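Hypothetical protein Atu2648 (Agrobacterium tumefaciens str. C58, PDB 1ZCE) is of unknown function but belongs to the EVE family, related to ASCH and PUA domains, and so possibly binds nucleic acid. Local coordinates at residues Gly50-Ser55 with Asp60-Val65; Trp5-Glu10 with Arg42-Gly47; Met18-Gly23 with Val91-Gln96. All blocks are in the same frame, centred on the assembly; numbering follows the deposited sequence.

Contact 1: residues Gly50-Ser55 with Asp60-Val65; sequences GFFYHS and DVVGIV
Val61 CG1 lies against the ring of Phe51, 3.6 Å from CD1, on the face of an antiparallel beta hairpin that also carries Tyr53 and Ile64; the edge of the same ring meets Ile64 CG1. Helix 127-136 covers this side, its Tyr130 packing on both Phe51 and Ile64. On the other face a chi1 of -170°, with CG anti to the backbone N, swings the ring of Phe52 to where CD1 touches Val62 CG2 and CD2 touches Val65 CG1. Between Phe52 and Tyr53 the register slips by one residue: Val62 and Gly63 both oppose Phe52, a classic beta bulge. Both bonds of Phe52 are kept, N to Gly63 O at 2.9 Å and Val62 N to Phe52 O at 3.0 Å. Beyond the bulge Tyr53 CE2 comes within 3.5 Å of Asp60 N. At the polar end His54 receives Val62 CG2 over the centre of one ring face, 4.0 Å from the centroid and 8° off the normal, a CH-pi contact. His54 NE2 bonds to the backbone N of Trp16, which should help hold the ring's rotation. In the ring plane, a water lies 2.8 Å from His54 ND1 and donates to Asp60 OD2.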
loop_
_atom_site.group_PDB
_atom_site.type_symbol
_atom_site.label_atom_id
_atom_site.label_comp_id
_atom_site.label_asym_id
_atom_site.label_seq_id
_atom_site.Cartn_x
_atom_site.Cartn_y
_atom_site.Cartn_z
ATOM N N GLY A 50 -1.643 -5.123 1.938
ATOM C CA GLY A 50 -1.681 -3.685 2.090
ATOM C C GLY A 50 -2.689 -3.029 1.173
ATOM O O GLY A 50 -3.278 -3.671 0.290
ATOM N N PHE A 51 -2.889 -1.736 1.389
ATOM C CA PHE A 51 -3.830 -0.963 0.592
ATOM C C PHE A 51 -3.150 -0.252 -0.557
ATOM O O PHE A 51 -2.030 0.244 -0.422
ATOM C CB PHE A 51 -4.529 0.096 1.446
ATOM C CG PHE A 51 -5.427 -0.464 2.509
ATOM C CD1 PHE A 51 -6.341 -1.469 2.211
ATOM C CD2 PHE A 51 -5.391 0.046 3.799
ATOM C CE1 PHE A 51 -7.212 -1.956 3.184
ATOM C CE2 PHE A 51 -6.256 -0.432 4.776
ATOM C CZ PHE A 51 -7.170 -1.436 4.468
ATOM N N PHE A 52 -3.827 -0.230 -1.697
ATOM C CA PHE A 52 -3.342 0.486 -2.866
ATOM C C PHE A 52 -4.223 1.739 -2.806
ATOM O O PHE A 52 -5.448 1.662 -2.943
ATOM C CB PHE A 52 -3.589 -0.324 -4.140
ATOM C CG PHE A 52 -2.917 0.236 -5.372
ATOM C CD1 PHE A 52 -3.491 1.285 -6.087
ATOM C CD2 PHE A 52 -1.714 -0.302 -5.829
ATOM C CE1 PHE A 52 -2.883 1.781 -7.248
ATOM C CE2 PHE A 52 -1.096 0.189 -6.990
ATOM C CZ PHE A 52 -1.680 1.230 -7.696
ATOM N N TYR A 53 -3.584 2.880 -2.571
ATOM C CA TYR A 53 -4.268 4.155 -2.418
ATOM C C TYR A 53 -3.906 5.131 -3.515
ATOM O O TYR A 53 -2.725 5.381 -3.761
ATOM C CB TYR A 53 -3.904 4.750 -1.052
ATOM C CG TYR A 53 -4.425 6.144 -0.791
ATOM C CD1 TYR A 53 -3.647 7.269 -1.068
ATOM C CD2 TYR A 53 -5.693 6.339 -0.251
ATOM C CE1 TYR A 53 -4.122 8.558 -0.809
ATOM C CE2 TYR A 53 -6.174 7.618 0.010
ATOM C CZ TYR A 53 -5.385 8.720 -0.271
ATOM O OH TYR A 53 -5.879 9.977 -0.012
ATOM N N HIS A 54 -4.920 5.668 -4.185
ATOM C CA HIS A 54 -4.681 6.643 -5.240
ATOM C C HIS A 54 -4.433 8.005 -4.604
ATOM O O HIS A 54 -5.308 8.571 -3.947
ATOM C CB HIS A 54 -5.875 6.710 -6.194
ATOM C CG HIS A 54 -5.869 5.644 -7.245
ATOM N ND1 HIS A 54 -6.969 5.366 -8.027
ATOM C CD2 HIS A 54 -4.891 4.805 -7.663
ATOM C CE1 HIS A 54 -6.669 4.403 -8.880
ATOM N NE2 HIS A 54 -5.414 4.046 -8.681
ATOM N N SER A 55 -3.224 8.518 -4.798
ATOM C CA SER A 55 -2.828 9.803 -4.240
ATOM C C SER A 55 -2.788 10.877 -5.321
ATOM O O SER A 55 -2.700 10.572 -6.513
ATOM C CB SER A 55 -1.462 9.679 -3.564
ATOM O OG SER A 55 -0.503 9.197 -4.482
ATOM N N ASP A 60 -8.435 7.762 -2.658
ATOM C CA ASP A 60 -9.184 6.671 -2.063
ATOM C C ASP A 60 -8.459 5.336 -2.128
ATOM O O ASP A 60 -7.564 5.126 -2.952
ATOM C CB ASP A 60 -10.573 6.545 -2.712
ATOM C CG ASP A 60 -10.531 6.497 -4.236
ATOM O OD1 ASP A 60 -11.614 6.323 -4.834
ATOM O OD2 ASP A 60 -9.449 6.631 -4.843
ATOM N N VAL A 61 -8.836 4.448 -1.214
ATOM C CA VAL A 61 -8.279 3.104 -1.159
ATOM C C VAL A 61 -9.100 2.308 -2.166
ATOM O O VAL A 61 -10.299 2.093 -1.966
ATOM C CB VAL A 61 -8.431 2.489 0.247
ATOM C CG1 VAL A 61 -7.948 1.042 0.240
ATOM C CG2 VAL A 61 -7.632 3.304 1.256
ATOM N N VAL A 62 -8.451 1.860 -3.236
ATOM C CA VAL A 62 -9.142 1.150 -4.301
ATOM C C VAL A 62 -8.883 -0.340 -4.408
ATOM O O VAL A 62 -9.589 -1.036 -5.132
ATOM C CB VAL A 62 -8.816 1.794 -5.660
ATOM C CG1 VAL A 62 -9.359 3.206 -5.692
ATOM C CG2 VAL A 62 -7.306 1.810 -5.883
ATOM N N GLY A 63 -7.882 -0.840 -3.697
ATOM C CA GLY A 63 -7.602 -2.259 -3.778
ATOM C C GLY A 63 -6.648 -2.755 -2.720
ATOM O O GLY A 63 -6.091 -1.976 -1.943
ATOM N N ILE A 64 -6.485 -4.070 -2.683
ATOM C CA ILE A 64 -5.577 -4.711 -1.750
ATOM C C ILE A 64 -4.488 -5.408 -2.558
ATOM O O ILE A 64 -4.760 -6.034 -3.589
ATOM C CB ILE A 64 -6.314 -5.745 -0.880
ATOM C CG1 ILE A 64 -7.318 -5.020 0.022
ATOM C CG2 ILE A 64 -5.313 -6.546 -0.049
ATOM C CD1 ILE A 64 -8.109 -5.933 0.951
ATOM N N VAL A 65 -3.253 -5.274 -2.088
ATOM C CA VAL A 65 -2.108 -5.890 -2.736
ATOM C C VAL A 65 -1.354 -6.746 -1.734
ATOM O O VAL A 65 -1.658 -6.755 -0.543
ATOM C CB VAL A 65 -1.118 -4.833 -3.279
ATOM C CG1 VAL A 65 -1.766 -4.036 -4.398
ATOM C CG2 VAL A 65 -0.667 -3.913 -2.153
HETATM O O HOH W 1 -9.502 6.411 -7.706
#

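Contact 2: residues Trp5-Glu10 with Arg42-Gly47; sequences WLYKSE and RAMKIG
With chi1 at -65° and its remaining torsions stretched out, selenomethionine Met44 runs straight in above the indole of Trp5, which its own chi1 of -45° and chi2 of 92° turn broadside to it. Met44 CG lies over one face of the indole, displaced toward the CE2-NE1 bond and 3.5 Å from both atoms, so the methylene makes a CH-pi contact with the pyrrole ring. The selenium sits over that same five-membered ring, 4.4 Å from its centroid and close to the normal, a Met-aromatic contact. Farther along, Met44 CE reaches Trp5 CG at 3.6 Å. The tyrosine approaches from the opposite direction: Tyr7 OH is 3.2 Å from Met44 SE, and the selenium stands at the edge of the phenol ring. That hydroxyl is buried with no polar partner in the model. Ala43 CB adds a lighter touch, 3.9 Å from Trp5 CH2. The indole NH bonds to Asp48 OD2, which also accepts the backbone N of Lys45, so one carboxylate steadies the ring and the loop. This loop, between helix 35-42 and strand 49-54, thus packs on strand 4-9, while Met44 also touches Val67 of strand 60-73 and Val122 of strand 122-125.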
loop_
_atom_site.group_PDB
_atom_site.type_symbol
_atom_site.label_atom_id
_atom_site.label_comp_id
_atom_site.label_asym_id
_atom_site.label_seq_id
_atom_site.Cartn_x
_atom_site.Cartn_y
_atom_site.Cartn_z
ATOM N N TRP A 5 0.126 -2.793 5.460
ATOM C CA TRP A 5 0.722 -1.590 4.902
ATOM C C TRP A 5 -0.186 -0.817 3.957
ATOM O O TRP A 5 -1.298 -1.247 3.649
ATOM C CB TRP A 5 1.990 -1.994 4.142
ATOM C CG TRP A 5 2.853 -2.956 4.902
ATOM C CD1 TRP A 5 2.823 -4.326 4.850
ATOM C CD2 TRP A 5 3.850 -2.616 5.859
ATOM N NE1 TRP A 5 3.749 -4.854 5.721
ATOM C CE2 TRP A 5 4.395 -3.821 6.357
ATOM C CE3 TRP A 5 4.341 -1.400 6.351
ATOM C CZ2 TRP A 5 5.411 -3.847 7.324
ATOM C CZ3 TRP A 5 5.345 -1.419 7.308
ATOM C CH2 TRP A 5 5.870 -2.635 7.785
ATOM N N LEU A 6 0.299 0.338 3.509
ATOM C CA LEU A 6 -0.422 1.161 2.543
ATOM C C LEU A 6 0.595 1.761 1.577
ATOM O O LEU A 6 1.653 2.238 1.989
ATOM C CB LEU A 6 -1.238 2.272 3.224
ATOM C CG LEU A 6 -2.034 3.193 2.280
ATOM C CD1 LEU A 6 -3.340 3.638 2.938
ATOM C CD2 LEU A 6 -1.186 4.394 1.886
ATOM N N TYR A 7 0.266 1.708 0.289
ATOM C CA TYR A 7 1.127 2.224 -0.769
ATOM C C TYR A 7 0.388 3.311 -1.530
ATOM O O TYR A 7 -0.706 3.076 -2.049
ATOM C CB TYR A 7 1.507 1.115 -1.762
ATOM C CG TYR A 7 1.970 -0.172 -1.127
ATOM C CD1 TYR A 7 1.056 -1.050 -0.550
ATOM C CD2 TYR A 7 3.322 -0.502 -1.074
ATOM C CE1 TYR A 7 1.473 -2.221 0.074
ATOM C CE2 TYR A 7 3.749 -1.675 -0.449
ATOM C CZ TYR A 7 2.818 -2.526 0.124
ATOM O OH TYR A 7 3.223 -3.668 0.780
ATOM N N LYS A 8 0.971 4.501 -1.584
ATOM C CA LYS A 8 0.364 5.595 -2.328
ATOM C C LYS A 8 0.837 5.511 -3.779
ATOM O O LYS A 8 2.019 5.277 -4.047
ATOM C CB LYS A 8 0.777 6.947 -1.746
ATOM C CG LYS A 8 0.262 7.227 -0.348
ATOM C CD LYS A 8 0.517 8.682 0.026
ATOM C CE LYS A 8 -0.124 9.046 1.353
ATOM N NZ LYS A 8 0.059 10.493 1.674
ATOM N N SER A 9 -0.085 5.699 -4.714
ATOM C CA SER A 9 0.255 5.660 -6.132
ATOM C C SER A 9 -0.622 6.680 -6.853
ATOM O O SER A 9 -1.837 6.694 -6.670
ATOM C CB SER A 9 0.007 4.257 -6.691
ATOM O OG SER A 9 0.551 4.106 -7.994
ATOM N N GLU A 10 -0.008 7.547 -7.650
ATOM C CA GLU A 10 -0.764 8.550 -8.393
ATOM C C GLU A 10 -1.313 7.860 -9.630
ATOM O O GLU A 10 -0.549 7.390 -10.468
ATOM C CB GLU A 10 0.144 9.712 -8.784
ATOM C CG GLU A 10 0.753 10.409 -7.588
ATOM C CD GLU A 10 1.606 11.598 -7.969
ATOM O OE1 GLU A 10 2.155 12.242 -7.051
ATOM O OE2 GLU A 10 1.728 11.888 -9.178
ATOM N N ARG A 42 11.527 -2.551 3.738
ATOM C CA ARG A 42 12.484 -3.525 4.252
ATOM C C ARG A 42 11.879 -4.368 5.373
ATOM O O ARG A 42 12.361 -5.461 5.655
ATOM C CB ARG A 42 13.736 -2.827 4.784
ATOM C CG ARG A 42 14.612 -2.219 3.719
ATOM C CD ARG A 42 15.769 -1.477 4.347
ATOM N NE ARG A 42 16.674 -0.946 3.341
ATOM C CZ ARG A 42 17.779 -0.268 3.623
ATOM N NH1 ARG A 42 18.108 -0.036 4.886
ATOM N NH2 ARG A 42 18.555 0.166 2.642
ATOM N N ALA A 43 10.831 -3.862 6.015
ATOM C CA ALA A 43 10.191 -4.587 7.108
ATOM C C ALA A 43 9.109 -5.542 6.617
ATOM O O ALA A 43 8.537 -6.294 7.405
ATOM C CB ALA A 43 9.589 -3.598 8.095
HETATM N N MSE A 44 8.839 -5.519 5.314
HETATM C CA MSE A 44 7.800 -6.364 4.734
HETATM C C MSE A 44 8.235 -7.791 4.454
HETATM O O MSE A 44 9.393 -8.052 4.127
HETATM C CB MSE A 44 7.281 -5.740 3.440
HETATM C CG MSE A 44 6.582 -4.415 3.660
HETATM SE SE MSE A 44 6.146 -3.552 2.000
HETATM C CE MSE A 44 5.535 -1.879 2.738
ATOM N N LYS A 45 7.285 -8.708 4.586
ATOM C CA LYS A 45 7.524 -10.116 4.319
ATOM C C LYS A 45 6.655 -10.541 3.139
ATOM O O LYS A 45 5.662 -9.886 2.817
ATOM C CB LYS A 45 7.164 -10.954 5.549
ATOM C CG LYS A 45 7.996 -10.629 6.778
ATOM C CD LYS A 45 7.662 -11.544 7.947
ATOM C CE LYS A 45 8.387 -11.114 9.214
ATOM N NZ LYS A 45 7.885 -9.812 9.725
ATOM N N ILE A 46 7.041 -11.633 2.489
ATOM C CA ILE A 46 6.268 -12.151 1.372
ATOM C C ILE A 46 4.864 -12.440 1.886
ATOM O O ILE A 46 4.699 -13.036 2.952
ATOM C CB ILE A 46 6.885 -13.461 0.831
ATOM C CG1 ILE A 46 8.250 -13.172 0.205
ATOM C CG2 ILE A 46 5.956 -14.106 -0.190
ATOM C CD1 ILE A 46 8.201 -12.174 -0.936
ATOM N N GLY A 47 3.854 -11.997 1.148
ATOM C CA GLY A 47 2.490 -12.245 1.575
ATOM C C GLY A 47 1.852 -11.133 2.390
ATOM O O GLY A 47 0.637 -11.136 2.589
#

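Contact 3: residues Met18-Gly23 with Val91-Gln96; sequences MQKAKG and VCDMPQ
Lys20 lays the end of its side chain across the carboxylate of Asp93, CD, CE and NZ all passing close to OD1. The result is a surface salt bridge joining helix 16-22 to strand 84-99 of the mixed sheet in the EVE domain. Lys20 NZ donates to Asp93 OD1 at 2.8 Å, meeting the oxygen on its syn side but 34° out of the carboxylate plane. The other oxygen, Asp93 OD2, stays 3.7 Å from Lys20 NZ, so the ammonium grips the carboxylate through one oxygen rather than both. The lysine chain runs extended from the helix and then bends at chi3 (-66°), which folds the ammonium back beside OD1 while keeping CD 3.0 Å from that oxygen. The two side chains cross at about a right angle, as an arm from the helix and a short branch from the strand.

The same Asp93 OD1 accepts the indole NH of Trp16, at the start of the helix. Two donors thus hold one carboxylate oxygen, and the indole bond is consistent with the aspartate being oriented toward the lysine; both would be expected to favour its charged form. Glu17 OE2 forms a weak, long ion pair with the same ammonium. Just before Asp93 in the strand, Val91 and Cys92 both oppose Ile64 in a classic beta bulge. At the far end of the helix the chain breaks away at Gly23, which has a positive phi of 59° and whose backbone N bonds to Lys20 O at 3.0 Å.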
loop_
_atom_site.group_PDB
_atom_site.type_symbol
_atom_site.label_atom_id
_atom_site.label_comp_id
_atom_site.label_asym_id
_atom_site.label_seq_id
_atom_site.Cartn_x
_atom_site.Cartn_y
_atom_site.Cartn_z
HETATM N N MSE A 18 -3.687 -0.551 -13.879
HETATM C CA MSE A 18 -2.388 -0.969 -14.393
HETATM C C MSE A 18 -1.775 -2.014 -13.465
HETATM O O MSE A 18 -1.139 -2.967 -13.920
HETATM C CB MSE A 18 -1.455 0.234 -14.519
HETATM C CG MSE A 18 -1.915 1.258 -15.547
HETATM SE SE MSE A 18 -0.846 2.866 -15.522
HETATM C CE MSE A 18 0.362 2.451 -16.962
ATOM N N GLN A 19 -1.970 -1.830 -12.162
ATOM C CA GLN A 19 -1.447 -2.768 -11.182
ATOM C C GLN A 19 -2.083 -4.142 -11.406
ATOM O O GLN A 19 -1.384 -5.152 -11.462
ATOM C CB GLN A 19 -1.735 -2.263 -9.763
ATOM C CG GLN A 19 -1.180 -3.156 -8.664
ATOM C CD GLN A 19 0.331 -3.281 -8.726
ATOM O OE1 GLN A 19 1.047 -2.284 -8.672
ATOM N NE2 GLN A 19 0.822 -4.511 -8.843
ATOM N N LYS A 20 -3.404 -4.182 -11.547
ATOM C CA LYS A 20 -4.087 -5.452 -11.772
ATOM C C LYS A 20 -3.638 -6.111 -13.075
ATOM O O LYS A 20 -3.532 -7.335 -13.154
ATOM C CB LYS A 20 -5.607 -5.260 -11.783
ATOM C CG LYS A 20 -6.182 -4.920 -10.417
ATOM C CD LYS A 20 -7.700 -4.948 -10.415
ATOM C CE LYS A 20 -8.293 -3.850 -11.278
ATOM N NZ LYS A 20 -9.778 -3.843 -11.167
ATOM N N ALA A 21 -3.362 -5.295 -14.089
ATOM C CA ALA A 21 -2.932 -5.805 -15.385
ATOM C C ALA A 21 -1.605 -6.557 -15.302
ATOM O O ALA A 21 -1.327 -7.429 -16.127
ATOM C CB ALA A 21 -2.825 -4.663 -16.386
ATOM N N LYS A 22 -0.782 -6.221 -14.314
ATOM C CA LYS A 22 0.501 -6.898 -14.152
ATOM C C LYS A 22 0.302 -8.326 -13.666
ATOM O O LYS A 22 1.174 -9.178 -13.839
ATOM C CB LYS A 22 1.398 -6.141 -13.169
ATOM C CG LYS A 22 1.965 -4.837 -13.715
ATOM C CD LYS A 22 2.702 -5.054 -15.036
ATOM C CE LYS A 22 3.905 -5.981 -14.891
ATOM N NZ LYS A 22 5.013 -5.384 -14.088
ATOM N N GLY A 23 -0.847 -8.584 -13.053
ATOM C CA GLY A 23 -1.137 -9.920 -12.567
ATOM C C GLY A 23 -0.139 -10.456 -11.556
ATOM O O GLY A 23 0.473 -9.693 -10.804
ATOM N N VAL A 91 -4.354 -8.339 -5.202
ATOM C CA VAL A 91 -4.999 -9.458 -4.532
ATOM C C VAL A 91 -6.485 -9.375 -4.884
ATOM O O VAL A 91 -7.073 -10.343 -5.368
ATOM C CB VAL A 91 -4.823 -9.400 -2.996
ATOM C CG1 VAL A 91 -5.642 -10.503 -2.340
ATOM C CG2 VAL A 91 -3.355 -9.573 -2.635
ATOM N N CYS A 92 -7.090 -8.215 -4.651
ATOM C CA CYS A 92 -8.501 -8.019 -4.965
ATOM C C CYS A 92 -8.866 -6.541 -4.915
ATOM O O CYS A 92 -8.156 -5.735 -4.317
ATOM C CB CYS A 92 -9.381 -8.794 -3.979
ATOM S SG CYS A 92 -9.289 -8.210 -2.264
ATOM N N ASP A 93 -9.972 -6.184 -5.555
ATOM C CA ASP A 93 -10.420 -4.802 -5.548
ATOM C C ASP A 93 -11.094 -4.539 -4.215
ATOM O O ASP A 93 -11.460 -5.470 -3.495
ATOM C CB ASP A 93 -11.455 -4.557 -6.651
ATOM C CG ASP A 93 -10.975 -4.990 -8.015
ATOM O OD1 ASP A 93 -9.906 -4.517 -8.446
ATOM O OD2 ASP A 93 -11.673 -5.800 -8.659
HETATM N N MSE A 94 -11.226 -3.268 -3.867
HETATM C CA MSE A 94 -11.941 -2.908 -2.658
HETATM C C MSE A 94 -13.339 -2.718 -3.243
HETATM O O MSE A 94 -13.545 -1.832 -4.068
HETATM C CB MSE A 94 -11.425 -1.589 -2.085
HETATM C CG MSE A 94 -12.123 -1.169 -0.795
HETATM SE SE MSE A 94 -11.864 -2.429 0.644
HETATM C CE MSE A 94 -10.128 -1.823 1.220
ATOM N N PRO A 95 -14.306 -3.569 -2.854
ATOM C CA PRO A 95 -15.684 -3.485 -3.356
ATOM C C PRO A 95 -16.204 -2.057 -3.493
ATOM O O PRO A 95 -16.689 -1.661 -4.555
ATOM C CB PRO A 95 -16.460 -4.305 -2.336
ATOM C CG PRO A 95 -15.490 -5.402 -2.027
ATOM C CD PRO A 95 -14.181 -4.651 -1.860
ATOM N N GLN A 96 -16.114 -1.294 -2.410
ATOM C CA GLN A 96 -16.537 0.099 -2.410
ATOM C C GLN A 96 -15.335 0.918 -1.955
ATOM O O GLN A 96 -15.080 1.052 -0.758
ATOM C CB GLN A 96 -17.716 0.321 -1.453
ATOM C CG GLN A 96 -19.019 -0.340 -1.882
ATOM C CD GLN A 96 -19.050 -1.826 -1.599
ATOM O OE1 GLN A 96 -18.888 -2.254 -0.457
ATOM N NE2 GLN A 96 -19.266 -2.624 -2.640
#

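Contacts 1 and 2 are buried, whereas contact 3 is a surface contact. All three reach one mixed sheet. Contact 1 is made within it, as backbone ladder and side-chain faces together; contact 2 presses a loop onto strand 4-9 by aromatic and selenium packing; contact 3 ties a helix to strand 84-99 by charge. Contact 1 lies between the others: Phe51 N pairs with Trp5 O and Phe51 O with Tyr7 N on one flank, while Ile64 pairs with Val91 and Cys92 on the other. Phe51 CE1 also packs on Met94 CE of 91-96. Contacts 2 and 3 do not touch, their nearest atoms being about 6 Å apart.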